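Long-range contact in putative oxidoreductase YfjR (Streptomyces aurantiacus, PDB 4OQZ), which is an imine reductase of the HIBADH-related family that probably uses NADPH, bound by a Rossmann-type domain, to reduce imines to amines: residues T51-L56 with E77-A82. Sequence-based numbering, arbitrary orientation.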
loop_
_atom_site.group_PDB
_atom_site.type_symbol
_atom_site.label_atom_id
_atom_site.label_comp_id
_atom_site.label_asym_id
_atom_site.label_seq_id
_atom_site.Cartn_x
_atom_site.Cartn_y
_atom_site.Cartn_z
ATOM N N THR A 51 5.364 37.820 -21.966
ATOM C CA THR A 51 6.506 37.538 -21.090
ATOM C C THR A 51 6.027 37.195 -19.667
ATOM O O THR A 51 4.928 37.616 -19.289
ATOM C CB THR A 51 7.412 38.791 -20.953
ATOM O OG1 THR A 51 6.751 39.772 -20.149
ATOM C CG2 THR A 51 7.883 39.374 -22.292
ATOM N N PRO A 52 6.894 36.558 -18.827
ATOM C CA PRO A 52 6.533 36.316 -17.418
ATOM C C PRO A 52 6.291 37.595 -16.600
ATOM O O PRO A 52 5.463 37.584 -15.696
ATOM C CB PRO A 52 7.752 35.562 -16.876
ATOM C CG PRO A 52 8.410 34.973 -18.072
ATOM C CD PRO A 52 8.244 36.026 -19.116
ATOM N N GLU A 53 7.005 38.697 -16.920
ATOM C CA GLU A 53 6.887 40.005 -16.258
ATOM C C GLU A 53 5.437 40.503 -16.264
ATOM O O GLU A 53 4.889 40.806 -15.200
ATOM C CB GLU A 53 7.776 41.043 -16.957
ATOM C CG GLU A 53 9.267 40.804 -16.816
ATOM C CD GLU A 53 9.877 39.860 -17.837
ATOM O OE1 GLU A 53 10.630 40.346 -18.715
ATOM O OE2 GLU A 53 9.617 38.637 -17.747
ATOM N N GLN A 54 4.817 40.535 -17.468
ATOM C CA GLN A 54 3.451 40.989 -17.720
ATOM C C GLN A 54 2.445 40.052 -17.076
ATOM O O GLN A 54 1.436 40.519 -16.546
ATOM C CB GLN A 54 3.193 41.121 -19.225
ATOM C CG GLN A 54 4.035 42.224 -19.885
ATOM C CD GLN A 54 3.508 43.619 -19.643
ATOM O OE1 GLN A 54 2.326 43.909 -19.879
ATOM N NE2 GLN A 54 4.394 44.536 -19.239
ATOM N N ALA A 55 2.742 38.736 -17.077
ATOM C CA ALA A 55 1.901 37.725 -16.427
ATOM C C ALA A 55 1.855 37.999 -14.914
ATOM O O ALA A 55 0.762 38.002 -14.355
ATOM C CB ALA A 55 2.439 36.330 -16.703
ATOM N N LEU A 56 3.020 38.292 -14.279
ATOM C CA LEU A 56 3.167 38.582 -12.835
ATOM C C LEU A 56 2.494 39.879 -12.387
ATOM O O LEU A 56 1.716 39.867 -11.436
ATOM C CB LEU A 56 4.653 38.652 -12.412
ATOM C CG LEU A 56 5.479 37.381 -12.501
ATOM C CD1 LEU A 56 6.938 37.714 -12.589
ATOM C CD2 LEU A 56 5.224 36.472 -11.337
ATOM N N GLU A 77 13.989 34.972 -13.890
ATOM C CA GLU A 77 15.249 35.503 -14.433
ATOM C C GLU A 77 15.101 36.747 -15.341
ATOM O O GLU A 77 15.291 36.666 -16.561
ATOM C CB GLU A 77 16.064 34.388 -15.114
ATOM C CG GLU A 77 17.557 34.481 -14.843
ATOM C CD GLU A 77 18.476 34.259 -16.031
ATOM O OE1 GLU A 77 18.059 33.585 -17.000
ATOM O OE2 GLU A 77 19.629 34.749 -15.982
ATOM N N GLY A 78 14.824 37.892 -14.719
ATOM C CA GLY A 78 14.648 39.179 -15.392
ATOM C C GLY A 78 13.325 39.846 -15.061
ATOM O O GLY A 78 13.086 40.993 -15.449
ATOM N N ALA A 79 12.463 39.123 -14.331
ATOM C CA ALA A 79 11.134 39.552 -13.896
ATOM C C ALA A 79 11.142 40.101 -12.454
ATOM O O ALA A 79 10.092 40.472 -11.920
ATOM C CB ALA A 79 10.167 38.381 -14.016
ATOM N N GLU A 80 12.349 40.158 -11.853
ATOM C CA GLU A 80 12.704 40.600 -10.498
ATOM C C GLU A 80 11.699 41.527 -9.797
ATOM O O GLU A 80 11.082 41.110 -8.818
ATOM C CB GLU A 80 14.119 41.218 -10.488
ATOM C CG GLU A 80 15.101 40.616 -11.491
ATOM C CD GLU A 80 15.528 39.174 -11.269
ATOM O OE1 GLU A 80 15.645 38.753 -10.096
ATOM O OE2 GLU A 80 15.805 38.481 -12.272
ATOM N N GLU A 81 11.514 42.755 -10.319
ATOM C CA GLU A 81 10.615 43.787 -9.781
ATOM C C GLU A 81 9.118 43.401 -9.755
ATOM O O GLU A 81 8.378 43.916 -8.916
ATOM C CB GLU A 81 10.804 45.128 -10.516
ATOM C CG GLU A 81 12.153 45.799 -10.290
ATOM C CD GLU A 81 13.178 45.574 -11.385
ATOM O OE1 GLU A 81 14.282 45.074 -11.067
ATOM O OE2 GLU A 81 12.888 45.909 -12.556
ATOM N N ALA A 82 8.664 42.517 -10.656
ATOM C CA ALA A 82 7.251 42.130 -10.667
ATOM C C ALA A 82 6.876 41.213 -9.501
ATOM O O ALA A 82 5.691 41.003 -9.256
ATOM C CB ALA A 82 6.881 41.492 -11.993
#
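Gly78 skirts the first turn of helix 52-57 with its carbonyl: Glu53 CG lies 4.1 Å from Gly78 O. The glycine adopts phi 125°, at which a side chain would run into the preceding carbonyl oxygen, and its N donates to Glu80 OE2 (2.7 Å) on the anti side of the carboxylate. Ala79 follows, with its methyl turned to the helix. A chi1 of -68° sets Glu53 CG beside its own backbone N and 3.7 Å from Ala79 CA; the bend at chi2 (86°) then turns the carboxylate so that OE2 lies 3.8 Å from Ala79 CB. Methylene and carboxylate oxygen both pack on this alanine, without a hydrogen bond to the loop. Leu56 CD1 reaches the same methyl, Ala79 CB, at 3.6 Å. Shortening Glu53 to an alanine would remove CG and the carboxylate and would probably open a gap beside Ala79 CA and CB. Three residues on, Ala82 N donates to Ala79 O (2.8 Å), and the Ala82 methyl also points toward the helix, its CB 3.6 Å from Leu56 CB and 3.8 Å from Leu56 CD1. This small apolar seam joins helix 52-57 to the loop between helix 69-75 and strand 87-90 in the Rossmann-type domain. On the helix side, Leu56 and Ala55 touch Ile8 of strand 4-8 and Pro52 packs on Trp31 of strand 27-31; from the loop, Glu80 forms a salt bridge with Arg105 of helix 96-108.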